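PDB 2WAD: penicillin-binding protein 2B from Streptococcus pneumoniae, which probably cross-links peptides of adjacent glycan strands in cell-wall peptidoglycan as a transpeptidase of the elongation machinery, and binds penicillin. Local coordinates for residues A[75-80]-A[238-243]; A[117-122]-A[172-177]; A[325-330]-A[663-668]. All blocks are in the same frame, centred on the assembly; numbering follows the deposited sequence.

Interaction 1: residues A[75-80]-A[238-243]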
ATOM      1  N   THR A  75       8.116 -19.418  10.225  1.00 51.14           N
ATOM      2  CA  THR A  75       8.639 -20.083  11.404  1.00 52.97           C
ATOM      3  C   THR A  75       7.961 -21.442  11.578  1.00 53.88           C
ATOM      4  O   THR A  75       6.778 -21.603  11.279  1.00 52.85           O
ATOM      5  CB  THR A  75       8.637 -19.143  12.639  1.00 53.78           C
ATOM      6  OG1 THR A  75       8.884 -19.886  13.839  1.00 59.96           O
ATOM      7  CG2 THR A  75       7.347 -18.340  12.757  1.00 53.61           C
ATOM      8  N   LEU A  76       8.736 -22.431  12.006  1.00 55.12           N
ATOM      9  CA  LEU A  76       8.282 -23.821  12.042  1.00 56.84           C
ATOM     10  C   LEU A  76       7.780 -24.156  13.451  1.00 56.47           C
ATOM     11  O   LEU A  76       8.471 -23.876  14.433  1.00 58.65           O
ATOM     12  CB  LEU A  76       9.446 -24.749  11.663  1.00 56.86           C
ATOM     13  CG  LEU A  76       9.352 -25.677  10.443  1.00 60.69           C
ATOM     14  CD1 LEU A  76      10.699 -25.839   9.749  1.00 61.26           C
ATOM     15  CD2 LEU A  76       8.743 -27.049  10.752  1.00 63.62           C
ATOM     16  N   LYS A  77       6.583 -24.731  13.557  1.00 55.05           N
ATOM     17  CA  LYS A  77       6.048 -25.192  14.843  1.00 53.16           C
ATOM     18  C   LYS A  77       5.670 -26.675  14.815  1.00 52.21           C
ATOM     19  O   LYS A  77       5.647 -27.305  13.755  1.00 52.04           O
ATOM     20  CB  LYS A  77       4.844 -24.348  15.273  1.00 52.20           C
ATOM     21  CG  LYS A  77       3.765 -24.260  14.207  1.00 56.77           C
ATOM     22  CD  LYS A  77       2.677 -23.248  14.535  1.00 61.86           C
ATOM     23  CE  LYS A  77       1.637 -23.197  13.417  1.00 65.45           C
ATOM     24  NZ  LYS A  77       0.717 -22.015  13.502  1.00 68.02           N
ATOM     25  N   GLN A  78       5.384 -27.238  15.985  1.00 50.19           N
ATOM     26  CA  GLN A  78       4.842 -28.591  16.061  1.00 46.55           C
ATOM     27  C   GLN A  78       3.356 -28.536  16.394  1.00 43.76           C
ATOM     28  O   GLN A  78       2.944 -27.715  17.207  1.00 42.90           O
ATOM     29  CB  GLN A  78       5.596 -29.417  17.100  1.00 47.66           C
ATOM     30  CG  GLN A  78       7.071 -29.548  16.791  1.00 50.10           C
ATOM     31  CD  GLN A  78       7.490 -30.993  16.697  1.00 58.94           C
ATOM     32  OE1 GLN A  78       7.170 -31.682  15.723  1.00 62.28           O
ATOM     33  NE2 GLN A  78       8.201 -31.470  17.717  1.00 60.84           N
ATOM     34  N   VAL A  79       2.566 -29.408  15.774  1.00 40.08           N
ATOM     35  CA  VAL A  79       1.112 -29.258  15.755  1.00 37.85           C
ATOM     36  C   VAL A  79       0.428 -30.626  15.772  1.00 37.34           C
ATOM     37  O   VAL A  79       0.981 -31.598  15.266  1.00 35.20           O
ATOM     38  CB  VAL A  79       0.688 -28.451  14.492  1.00 39.09           C
ATOM     39  CG1 VAL A  79      -0.651 -28.885  13.956  1.00 39.34           C
ATOM     40  CG2 VAL A  79       0.681 -26.942  14.767  1.00 33.90           C
ATOM     41  N   VAL A  80      -0.758 -30.716  16.367  1.00 37.16           N
ATOM     42  CA  VAL A  80      -1.590 -31.903  16.185  1.00 36.64           C
ATOM     43  C   VAL A  80      -2.339 -31.804  14.857  1.00 36.32           C
ATOM     44  O   VAL A  80      -3.068 -30.833  14.639  1.00 35.57           O
ATOM     45  CB  VAL A  80      -2.595 -32.128  17.331  1.00 36.01           C
ATOM     46  CG1 VAL A  80      -3.464 -33.351  17.033  1.00 34.46           C
ATOM     47  CG2 VAL A  80      -1.855 -32.325  18.642  1.00 38.55           C
ATOM     48  N   SER A 238      -3.406 -13.972   6.635  1.00 45.34           N
ATOM     49  CA  SER A 238      -4.407 -14.635   7.463  1.00 47.55           C
ATOM     50  C   SER A 238      -3.814 -15.834   8.197  1.00 49.66           C
ATOM     51  O   SER A 238      -3.037 -16.592   7.629  1.00 50.18           O
ATOM     52  CB  SER A 238      -5.572 -15.116   6.604  1.00 47.04           C
ATOM     53  OG  SER A 238      -5.206 -16.295   5.914  1.00 43.64           O
ATOM     54  N   SER A 239      -4.185 -16.003   9.462  1.00 52.85           N
ATOM     55  CA  SER A 239      -3.738 -17.128  10.273  1.00 54.67           C
ATOM     56  C   SER A 239      -4.402 -18.422   9.813  1.00 55.22           C
ATOM     57  O   SER A 239      -5.446 -18.408   9.165  1.00 54.67           O
ATOM     58  CB  SER A 239      -4.141 -16.881  11.724  1.00 56.30           C
ATOM     59  OG  SER A 239      -5.558 -16.918  11.835  1.00 59.48           O
ATOM     60  N   GLU A 240      -3.787 -19.544  10.170  1.00 58.21           N
ATOM     61  CA  GLU A 240      -4.334 -20.881   9.907  1.00 59.77           C
ATOM     62  C   GLU A 240      -5.691 -21.095  10.579  1.00 60.17           C
ATOM     63  O   GLU A 240      -6.587 -21.728  10.020  1.00 58.93           O
ATOM     64  CB  GLU A 240      -3.343 -21.924  10.416  1.00 60.10           C
ATOM     65  CG  GLU A 240      -3.796 -23.366  10.299  1.00 62.54           C
ATOM     66  CD  GLU A 240      -2.673 -24.314  10.667  1.00 69.24           C
ATOM     67  OE1 GLU A 240      -2.022 -24.098  11.716  1.00 69.21           O
ATOM     68  OE2 GLU A 240      -2.432 -25.265   9.892  1.00 72.41           O
ATOM     69  N   LYS A 241      -5.803 -20.554  11.788  1.00 62.19           N
ATOM     70  CA  LYS A 241      -7.028 -20.509  12.578  1.00 64.64           C
ATOM     71  C   LYS A 241      -8.165 -19.760  11.878  1.00 66.09           C
ATOM     72  O   LYS A 241      -9.263 -20.302  11.732  1.00 66.59           O
ATOM     73  CB  LYS A 241      -6.719 -19.839  13.922  1.00 64.67           C
ATOM     74  CG  LYS A 241      -7.799 -19.953  14.987  1.00 67.56           C
ATOM     75  CD  LYS A 241      -7.663 -21.251  15.783  1.00 72.40           C
ATOM     76  CE  LYS A 241      -8.507 -21.203  17.047  1.00 72.56           C
ATOM     77  NZ  LYS A 241      -9.128 -22.527  17.321  1.00 76.42           N
ATOM     78  N   ALA A 242      -7.904 -18.521  11.456  1.00 67.22           N
ATOM     79  CA  ALA A 242      -8.917 -17.679  10.819  1.00 68.31           C
ATOM     80  C   ALA A 242      -8.926 -17.840   9.302  1.00 69.44           C
ATOM     81  O   ALA A 242      -8.984 -16.847   8.575  1.00 72.10           O
ATOM     82  CB  ALA A 242      -8.714 -16.208  11.194  1.00 67.47           C
ATOM     83  N   GLY A 243      -8.888 -19.086   8.840  1.00 69.76           N
ATOM     84  CA  GLY A 243      -8.709 -19.430   7.431  1.00 71.32           C
ATOM     85  C   GLY A 243      -8.700 -18.310   6.409  1.00 72.82           C
ATOM     86  O   GLY A 243      -7.789 -17.470   6.374  1.00 73.89           O
TER
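Lys-77, on strand 72-83, and Glu-240, in the loop between helices 231-234 and 249-255, meet at the ends of their side chains. Followed outward, Lys-77 begins with a CB that points toward the loop. CG then sits between the backbone N and the carbonyl carbon (chi1 53°), and from there the chain runs fully extended, and CG and CD span the gap toward the loop. CE comes within 4.1 Å of Glu-240 OE1, and NZ stands 3.9 Å from the same OE1, a long salt bridge rather than a hydrogen bond. The ammonium has a stronger partner in Asp-222 of the neighbouring strand 215-225, and the other carboxylate oxygen of Glu-240, OE2, is hydrogen-bonded to Thr-191. Long, flexible side chains suit a gap that the two backbones do not close. Two bonds inside the loop hold its turn: Ser-238 OG hydrogen-bonds Gly-243 O at 2.9 Å, and Ser-239 OG accepts from Ala-242 N, three residues on, at 2.9 Å. The latter, with Glu-240 and Lys-241 between its ends, is an ST motif, and the long ion pair spans to this loop from the central strand of a three-stranded antiparallel sheet in the same N-terminal, PBP-dimerisation-type region.

Interaction 2: residues A[117-122]-A[172-177]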
ATOM      1  N   ALA A 117     -25.231 -27.922  17.063  1.00 51.19           N
ATOM      2  CA  ALA A 117     -26.273 -28.723  16.428  1.00 51.35           C
ATOM      3  C   ALA A 117     -25.663 -29.939  15.732  1.00 50.17           C
ATOM      4  O   ALA A 117     -26.248 -31.024  15.724  1.00 49.90           O
ATOM      5  CB  ALA A 117     -27.060 -27.881  15.443  1.00 51.60           C
ATOM      6  N   ASP A 118     -24.480 -29.731  15.162  1.00 49.63           N
ATOM      7  CA  ASP A 118     -23.677 -30.794  14.576  1.00 48.35           C
ATOM      8  C   ASP A 118     -23.344 -31.890  15.579  1.00 47.57           C
ATOM      9  O   ASP A 118     -23.659 -33.061  15.350  1.00 46.17           O
ATOM     10  CB  ASP A 118     -22.398 -30.218  13.978  1.00 48.72           C
ATOM     11  CG  ASP A 118     -22.612 -29.656  12.588  1.00 48.13           C
ATOM     12  OD1 ASP A 118     -23.702 -29.855  12.015  1.00 51.01           O
ATOM     13  OD2 ASP A 118     -21.675 -29.031  12.061  1.00 50.59           O
ATOM     14  N   TYR A 119     -22.726 -31.506  16.696  1.00 48.11           N
ATOM     15  CA  TYR A 119     -22.408 -32.451  17.767  1.00 45.74           C
ATOM     16  C   TYR A 119     -23.651 -33.184  18.247  1.00 45.29           C
ATOM     17  O   TYR A 119     -23.636 -34.394  18.481  1.00 45.74           O
ATOM     18  CB  TYR A 119     -21.762 -31.716  18.944  1.00 45.45           C
ATOM     19  CG  TYR A 119     -21.436 -32.622  20.107  1.00 44.64           C
ATOM     20  CD1 TYR A 119     -20.248 -33.340  20.139  1.00 48.72           C
ATOM     21  CD2 TYR A 119     -22.311 -32.762  21.174  1.00 43.89           C
ATOM     22  CE1 TYR A 119     -19.942 -34.173  21.199  1.00 45.25           C
ATOM     23  CE2 TYR A 119     -22.006 -33.578  22.245  1.00 44.76           C
ATOM     24  CZ  TYR A 119     -20.823 -34.284  22.246  1.00 45.18           C
ATOM     25  OH  TYR A 119     -20.503 -35.112  23.296  1.00 52.20           O
ATOM     26  N   TYR A 120     -24.742 -32.444  18.394  1.00 45.11           N
ATOM     27  CA  TYR A 120     -25.981 -33.011  18.923  1.00 44.79           C
ATOM     28  C   TYR A 120     -26.565 -34.066  17.983  1.00 46.37           C
ATOM     29  O   TYR A 120     -27.067 -35.105  18.424  1.00 44.40           O
ATOM     30  CB  TYR A 120     -26.989 -31.887  19.192  1.00 43.20           C
ATOM     31  CG  TYR A 120     -28.352 -32.376  19.619  1.00 44.64           C
ATOM     32  CD1 TYR A 120     -28.543 -32.955  20.866  1.00 43.69           C
ATOM     33  CD2 TYR A 120     -29.451 -32.262  18.770  1.00 45.56           C
ATOM     34  CE1 TYR A 120     -29.785 -33.416  21.258  1.00 44.83           C
ATOM     35  CE2 TYR A 120     -30.703 -32.726  19.155  1.00 43.86           C
ATOM     36  CZ  TYR A 120     -30.859 -33.294  20.396  1.00 48.08           C
ATOM     37  OH  TYR A 120     -32.097 -33.750  20.774  1.00 52.91           O
ATOM     38  N   LEU A 121     -26.491 -33.783  16.684  1.00 47.79           N
ATOM     39  CA  LEU A 121     -27.034 -34.669  15.663  1.00 50.05           C
ATOM     40  C   LEU A 121     -26.141 -35.883  15.413  1.00 51.93           C
ATOM     41  O   LEU A 121     -26.554 -36.853  14.778  1.00 53.20           O
ATOM     42  CB  LEU A 121     -27.255 -33.903  14.355  1.00 50.72           C
ATOM     43  CG  LEU A 121     -28.254 -32.743  14.359  1.00 49.29           C
ATOM     44  CD1 LEU A 121     -28.340 -32.132  12.980  1.00 54.56           C
ATOM     45  CD2 LEU A 121     -29.628 -33.175  14.857  1.00 45.29           C
ATOM     46  N   ALA A 122     -24.918 -35.823  15.929  1.00 51.98           N
ATOM     47  CA  ALA A 122     -23.944 -36.888  15.767  1.00 52.02           C
ATOM     48  C   ALA A 122     -24.459 -38.240  16.233  1.00 52.96           C
ATOM     49  O   ALA A 122     -24.024 -39.268  15.731  1.00 54.38           O
ATOM     50  CB  ALA A 122     -22.662 -36.540  16.499  1.00 50.57           C
ATOM     51  N   LYS A 172     -18.183 -29.460  26.866  1.00 53.00           N
ATOM     52  CA  LYS A 172     -17.909 -28.397  25.912  1.00 52.47           C
ATOM     53  C   LYS A 172     -16.554 -28.549  25.224  1.00 50.04           C
ATOM     54  O   LYS A 172     -16.352 -28.071  24.104  1.00 47.90           O
ATOM     55  CB  LYS A 172     -18.035 -27.017  26.557  1.00 53.25           C
ATOM     56  CG  LYS A 172     -19.475 -26.574  26.769  1.00 59.80           C
ATOM     57  CD  LYS A 172     -19.552 -25.085  27.052  1.00 67.50           C
ATOM     58  CE  LYS A 172     -20.985 -24.657  27.326  1.00 70.87           C
ATOM     59  NZ  LYS A 172     -21.010 -23.357  28.051  1.00 72.84           N
ATOM     60  N   LYS A 173     -15.635 -29.226  25.901  1.00 48.90           N
ATOM     61  CA  LYS A 173     -14.268 -29.361  25.416  1.00 47.62           C
ATOM     62  C   LYS A 173     -14.183 -30.458  24.370  1.00 46.50           C
ATOM     63  O   LYS A 173     -13.458 -30.320  23.384  1.00 43.50           O
ATOM     64  CB  LYS A 173     -13.316 -29.688  26.562  1.00 49.18           C
ATOM     65  CG  LYS A 173     -13.196 -28.594  27.617  1.00 50.47           C
ATOM     66  CD  LYS A 173     -12.230 -29.041  28.707  1.00 55.71           C
ATOM     67  CE  LYS A 173     -11.788 -27.872  29.564  1.00 60.45           C
ATOM     68  NZ  LYS A 173     -10.780 -28.338  30.549  1.00 65.02           N
ATOM     69  N   GLU A 174     -14.931 -31.538  24.569  1.00 44.15           N
ATOM     70  CA  GLU A 174     -14.967 -32.547  23.531  1.00 46.87           C
ATOM     71  C   GLU A 174     -15.750 -32.021  22.332  1.00 46.65           C
ATOM     72  O   GLU A 174     -15.363 -32.247  21.180  1.00 46.30           O
ATOM     73  CB  GLU A 174     -15.426 -33.914  24.043  1.00 46.68           C
ATOM     74  CG  GLU A 174     -16.908 -34.082  24.254  1.00 51.51           C
ATOM     75  CD  GLU A 174     -17.248 -35.460  24.793  1.00 56.63           C
ATOM     76  OE1 GLU A 174     -16.377 -36.120  25.408  1.00 56.06           O
ATOM     77  OE2 GLU A 174     -18.404 -35.883  24.598  1.00 60.36           O
ATOM     78  N   ILE A 175     -16.804 -31.255  22.598  1.00 46.27           N
ATOM     79  CA  ILE A 175     -17.552 -30.645  21.501  1.00 46.67           C
ATOM     80  C   ILE A 175     -16.657 -29.752  20.665  1.00 45.97           C
ATOM     81  O   ILE A 175     -16.717 -29.753  19.433  1.00 48.63           O
ATOM     82  CB  ILE A 175     -18.778 -29.854  21.970  1.00 47.10           C
ATOM     83  CG1 ILE A 175     -19.727 -30.774  22.738  1.00 46.28           C
ATOM     84  CG2 ILE A 175     -19.493 -29.258  20.761  1.00 45.24           C
ATOM     85  CD1 ILE A 175     -21.012 -30.086  23.153  1.00 51.32           C
ATOM     86  N   TYR A 176     -15.800 -29.000  21.341  1.00 45.48           N
ATOM     87  CA  TYR A 176     -14.806 -28.188  20.645  1.00 43.04           C
ATOM     88  C   TYR A 176     -13.872 -28.995  19.743  1.00 41.91           C
ATOM     89  O   TYR A 176     -13.643 -28.636  18.593  1.00 44.53           O
ATOM     90  CB  TYR A 176     -14.000 -27.363  21.652  1.00 42.69           C
ATOM     91  CG  TYR A 176     -12.945 -26.497  21.000  1.00 44.41           C
ATOM     92  CD1 TYR A 176     -13.299 -25.384  20.246  1.00 45.81           C
ATOM     93  CD2 TYR A 176     -11.599 -26.806  21.128  1.00 41.85           C
ATOM     94  CE1 TYR A 176     -12.328 -24.585  19.651  1.00 46.91           C
ATOM     95  CE2 TYR A 176     -10.626 -26.037  20.538  1.00 46.14           C
ATOM     96  CZ  TYR A 176     -10.993 -24.925  19.807  1.00 49.64           C
ATOM     97  OH  TYR A 176     -10.004 -24.172  19.229  1.00 52.10           O
ATOM     98  N   LEU A 177     -13.314 -30.072  20.281  1.00 42.46           N
ATOM     99  CA  LEU A 177     -12.427 -30.970  19.547  1.00 42.54           C
ATOM    100  C   LEU A 177     -13.088 -31.626  18.333  1.00 43.64           C
ATOM    101  O   LEU A 177     -12.541 -31.553  17.228  1.00 44.57           O
ATOM    102  CB  LEU A 177     -11.821 -32.025  20.482  1.00 39.51           C
ATOM    103  CG  LEU A 177     -10.685 -31.470  21.359  1.00 42.35           C
ATOM    104  CD1 LEU A 177     -10.261 -32.449  22.443  1.00 45.03           C
ATOM    105  CD2 LEU A 177      -9.462 -30.943  20.592  1.00 32.46           C
TER
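One face of the Tyr-119 ring is covered by Ile-175, and the hydroxyl at the ring's edge is held by Glu-174. This is helix-to-helix packing within the N-terminal, PBP-dimerisation-type region: helix 113-121 meets helix 169-182, and their backbones come nearest at Tyr-119 and Ile-175, whose CA atoms are 6.4 Å apart. Over the face, Ile-175 CG1 lies 3.4 Å from the ring centroid and only 3° off the ring normal, a CH-pi contact centred on the ring. CD1 extends from there over one side, 3.6 Å from Tyr-119 CD2, while the CG2 branch reaches back to Tyr-119 CB at 3.8 Å. A branched aliphatic side chain suits this place because its three outer carbons spread over the flat surface from root to rim. Tyr-119 presents that surface by holding CG anti to its own N (chi1 179°), which sends the ring out from its helix toward the other one.

A tyrosine, unlike a phenylalanine, also brings a polar end, and here the hydroxyl passes beyond Ile-175 to the residue before it. Glu-174 starts off across the contact rather than straight at it, but its extended chain carries the carboxylate round to the phenol. Lys-94 and Lys-98 of helix 90-100 touch Tyr-119 and Glu-174 respectively, so a third helix flanks the pair. Ring and carboxylate planes are turned 55° apart, and Tyr-119 OH donates to the anti lone pair of Glu-174 OE2 over 2.6 Å.

Interaction 3: residues A[325-330]-A[663-668]. Unlike the reference sequence in segment 663-668: Ala-664 (reference Ser).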
ATOM      1  N   LYS A 325      13.128  12.802  10.961  1.00 38.33           N
ATOM      2  CA  LYS A 325      12.961  12.924  12.390  1.00 39.90           C
ATOM      3  C   LYS A 325      13.868  14.033  12.956  1.00 36.58           C
ATOM      4  O   LYS A 325      13.455  14.832  13.798  1.00 34.68           O
ATOM      5  CB  LYS A 325      13.197  11.560  13.053  1.00 42.67           C
ATOM      6  CG  LYS A 325      12.334  11.385  14.298  1.00 51.18           C
ATOM      7  CD  LYS A 325      12.619  10.101  15.050  1.00 64.56           C
ATOM      8  CE  LYS A 325      11.740  10.074  16.297  1.00 74.99           C
ATOM      9  NZ  LYS A 325      11.913   8.822  17.098  1.00 77.32           N
ATOM     10  N   SER A 326      15.087  14.121  12.449  1.00 34.38           N
ATOM     11  CA  SER A 326      15.973  15.209  12.842  1.00 36.03           C
ATOM     12  C   SER A 326      15.420  16.615  12.530  1.00 36.15           C
ATOM     13  O   SER A 326      15.277  17.465  13.420  1.00 34.34           O
ATOM     14  CB  SER A 326      17.365  14.986  12.237  1.00 35.63           C
ATOM     15  OG  SER A 326      18.163  16.127  12.490  1.00 37.94           O
ATOM     16  N   TYR A 327      15.077  16.859  11.267  1.00 33.88           N
ATOM     17  CA  TYR A 327      14.407  18.094  10.900  1.00 34.52           C
ATOM     18  C   TYR A 327      13.093  18.379  11.629  1.00 33.42           C
ATOM     19  O   TYR A 327      12.852  19.496  12.105  1.00 34.73           O
ATOM     20  CB  TYR A 327      14.185  18.177   9.381  1.00 32.54           C
ATOM     21  CG  TYR A 327      15.367  18.659   8.575  1.00 36.29           C
ATOM     22  CD1 TYR A 327      15.579  20.020   8.352  1.00 30.72           C
ATOM     23  CD2 TYR A 327      16.272  17.751   8.023  1.00 35.42           C
ATOM     24  CE1 TYR A 327      16.652  20.448   7.593  1.00 38.57           C
ATOM     25  CE2 TYR A 327      17.337  18.173   7.263  1.00 30.70           C
ATOM     26  CZ  TYR A 327      17.526  19.520   7.049  1.00 34.49           C
ATOM     27  OH  TYR A 327      18.595  19.924   6.275  1.00 37.44           O
ATOM     28  N   PHE A 328      12.202  17.405  11.718  1.00 34.71           N
ATOM     29  CA  PHE A 328      10.929  17.703  12.394  1.00 35.81           C
ATOM     30  C   PHE A 328      11.104  18.119  13.856  1.00 34.99           C
ATOM     31  O   PHE A 328      10.420  19.024  14.307  1.00 36.28           O
ATOM     32  CB  PHE A 328       9.925  16.535  12.337  1.00 35.56           C
ATOM     33  CG  PHE A 328       8.490  16.980  12.517  1.00 35.17           C
ATOM     34  CD1 PHE A 328       7.733  17.395  11.429  1.00 35.39           C
ATOM     35  CD2 PHE A 328       7.905  17.020  13.776  1.00 33.06           C
ATOM     36  CE1 PHE A 328       6.417  17.829  11.586  1.00 30.46           C
ATOM     37  CE2 PHE A 328       6.592  17.451  13.961  1.00 32.64           C
ATOM     38  CZ  PHE A 328       5.842  17.866  12.856  1.00 37.96           C
ATOM     39  N   ASN A 329      11.965  17.435  14.610  1.00 34.30           N
ATOM     40  CA  ASN A 329      12.215  17.824  16.002  1.00 35.55           C
ATOM     41  C   ASN A 329      12.836  19.206  16.125  1.00 36.57           C
ATOM     42  O   ASN A 329      12.507  19.947  17.040  1.00 35.34           O
ATOM     43  CB  ASN A 329      13.104  16.800  16.725  1.00 37.57           C
ATOM     44  CG  ASN A 329      12.320  15.608  17.270  1.00 38.41           C
ATOM     45  OD1 ASN A 329      11.277  15.757  17.920  1.00 40.83           O
ATOM     46  ND2 ASN A 329      12.815  14.424  16.992  1.00 33.91           N
ATOM     47  N   SER A 330      13.726  19.557  15.202  1.00 38.16           N
ATOM     48  CA  SER A 330      14.296  20.901  15.190  1.00 41.65           C
ATOM     49  C   SER A 330      13.188  21.937  15.000  1.00 40.84           C
ATOM     50  O   SER A 330      13.113  22.945  15.721  1.00 40.70           O
ATOM     51  CB  SER A 330      15.341  21.002  14.069  1.00 43.17           C
ATOM     52  OG  SER A 330      16.179  22.126  14.258  1.00 48.93           O
ATOM     53  N   PRO A 663      13.294  22.618   0.835  1.00 34.39           N
ATOM     54  CA  PRO A 663      14.388  22.421  -0.115  1.00 35.57           C
ATOM     55  C   PRO A 663      15.611  21.764   0.526  1.00 35.66           C
ATOM     56  O   PRO A 663      16.295  20.973  -0.125  1.00 37.72           O
ATOM     57  CB  PRO A 663      14.746  23.854  -0.536  1.00 38.99           C
ATOM     58  CG  PRO A 663      13.456  24.647  -0.307  1.00 37.60           C
ATOM     59  CD  PRO A 663      12.772  24.004   0.839  1.00 34.80           C
ATOM     60  N   ALA A 664      15.874  22.053   1.801  1.00 35.93           N
ATOM     61  CA  ALA A 664      17.078  21.526   2.460  1.00 34.46           C
ATOM     62  C   ALA A 664      16.893  20.038   2.746  1.00 32.54           C
ATOM     63  O   ALA A 664      17.822  19.234   2.609  1.00 34.64           O
ATOM     64  CB  ALA A 664      17.378  22.299   3.756  1.00 33.01           C
ATOM     65  N   ILE A 665      15.687  19.656   3.133  1.00 31.32           N
ATOM     66  CA  ILE A 665      15.387  18.230   3.282  1.00 33.35           C
ATOM     67  C   ILE A 665      15.532  17.499   1.948  1.00 32.47           C
ATOM     68  O   ILE A 665      16.232  16.492   1.875  1.00 31.47           O
ATOM     69  CB  ILE A 665      13.995  17.978   3.901  1.00 33.85           C
ATOM     70  CG1 ILE A 665      13.941  18.562   5.319  1.00 34.75           C
ATOM     71  CG2 ILE A 665      13.701  16.480   3.941  1.00 33.04           C
ATOM     72  CD1 ILE A 665      12.519  18.784   5.832  1.00 31.98           C
ATOM     73  N   ALA A 666      14.917  18.040   0.895  1.00 33.51           N
ATOM     74  CA  ALA A 666      15.023  17.484  -0.460  1.00 34.74           C
ATOM     75  C   ALA A 666      16.488  17.305  -0.893  1.00 33.71           C
ATOM     76  O   ALA A 666      16.897  16.269  -1.418  1.00 38.32           O
ATOM     77  CB  ALA A 666      14.258  18.393  -1.474  1.00 28.57           C
ATOM     78  N   ARG A 667      17.286  18.341  -0.695  1.00 34.33           N
ATOM     79  CA  ARG A 667      18.710  18.305  -1.028  1.00 31.00           C
ATOM     80  C   ARG A 667      19.424  17.221  -0.245  1.00 30.39           C
ATOM     81  O   ARG A 667      20.244  16.477  -0.784  1.00 32.90           O
ATOM     82  CB  ARG A 667      19.286  19.668  -0.627  1.00 29.91           C
ATOM     83  CG  ARG A 667      20.812  19.777  -0.754  1.00 35.74           C
ATOM     84  CD  ARG A 667      21.264  21.013   0.005  1.00 34.79           C
ATOM     85  NE  ARG A 667      21.171  20.767   1.447  1.00 34.07           N
ATOM     86  CZ  ARG A 667      20.963  21.719   2.346  1.00 40.35           C
ATOM     87  NH1 ARG A 667      20.798  22.968   1.933  1.00 38.89           N
ATOM     88  NH2 ARG A 667      20.913  21.419   3.644  1.00 34.69           N
ATOM     89  N   ASP A 668      19.152  17.154   1.055  1.00 31.76           N
ATOM     90  CA  ASP A 668      19.895  16.229   1.895  1.00 34.34           C
ATOM     91  C   ASP A 668      19.493  14.790   1.578  1.00 36.18           C
ATOM     92  O   ASP A 668      20.300  13.880   1.781  1.00 36.19           O
ATOM     93  CB  ASP A 668      19.642  16.485   3.375  1.00 32.95           C
ATOM     94  CG  ASP A 668      20.345  17.727   3.897  1.00 36.38           C
ATOM     95  OD1 ASP A 668      20.088  18.067   5.064  1.00 39.31           O
ATOM     96  OD2 ASP A 668      21.113  18.381   3.166  1.00 39.72           O
TER
HETATM   97  O   HOH W   1      20.047  22.720   6.001  1.00 51.97           O
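Ala-664, which replaces the serine of the reference sequence, opens the contact by touching Tyr-327: its CB lies 3.7 Å from Tyr-327 OH. The small methyl packs beside the phenol end of the ring, and the CA of this residue also lies over one face of the Arg-667 guanidinium.

Next comes Ile-665, the apolar partner. Its CG1 sits over the centre of the Tyr-327 ring, 3.6 Å from the centroid and 12° off the normal, a CH-pi contact, and CD1 continues toward the root of the tyrosine. CG1 lies anti to the carbonyl carbon (chi1 -63°), which brings this longer branch across the ring face. The two side chains run past each other in opposite directions. Ile-665 also packs on Val-649 of strand 645-650. Helices 314-334 and 661-676 are the N- and C-terminal helices of the transpeptidase domain; in the penicillin-binding protein fold, related to beta-lactamases, such a pair packs against the central antiparallel sheet. Their segments here run nearly antiparallel, at 162°, with axes 11.4 Å apart.

Arg-667 curls back along its own helix, bent at chi3, and grips Asp-668 side-on: NE and NH2 both reach OD2, NE at 2.9 Å. NH1 is bound to the carbonyl of Ala-603. A water accepts from Arg-667 NH2 at 2.8 Å and donates to Tyr-327 OH. The several N-H groups of an arginine suit it to hold all three partners together.

Asp-668 suits its place because its two oxygens serve both groups at once: OD2 is occupied by the arginine, while OD1 accepts from Tyr-327 OH at 2.7 Å. OD1 lies in the plane of the phenol ring, yet the hydroxyl approaches it from above the carboxylate plane.

Interactions 1 and 2 belong to the N-terminal, PBP-dimerisation-type region, and interaction 3 to the transpeptidase domain. Along the chain, segments 117-122 and 172-177 both fall between strand 72-83 and the loop 238-243, so interaction 2 forms within the span that interaction 1 brings together; interaction 3 follows in series. The first two have centres 23 Å apart and touch directly, Lys-241 NZ being 2.7 Å from Tyr-176 OH, which connects the helical part to the loop beside the three-stranded sheet. Interaction 3 is about 44 Å and 62 Å, centre to centre, from interactions 1 and 2, consistent with an elongated protein whose catalytic domain is packed separately from its N-terminal region.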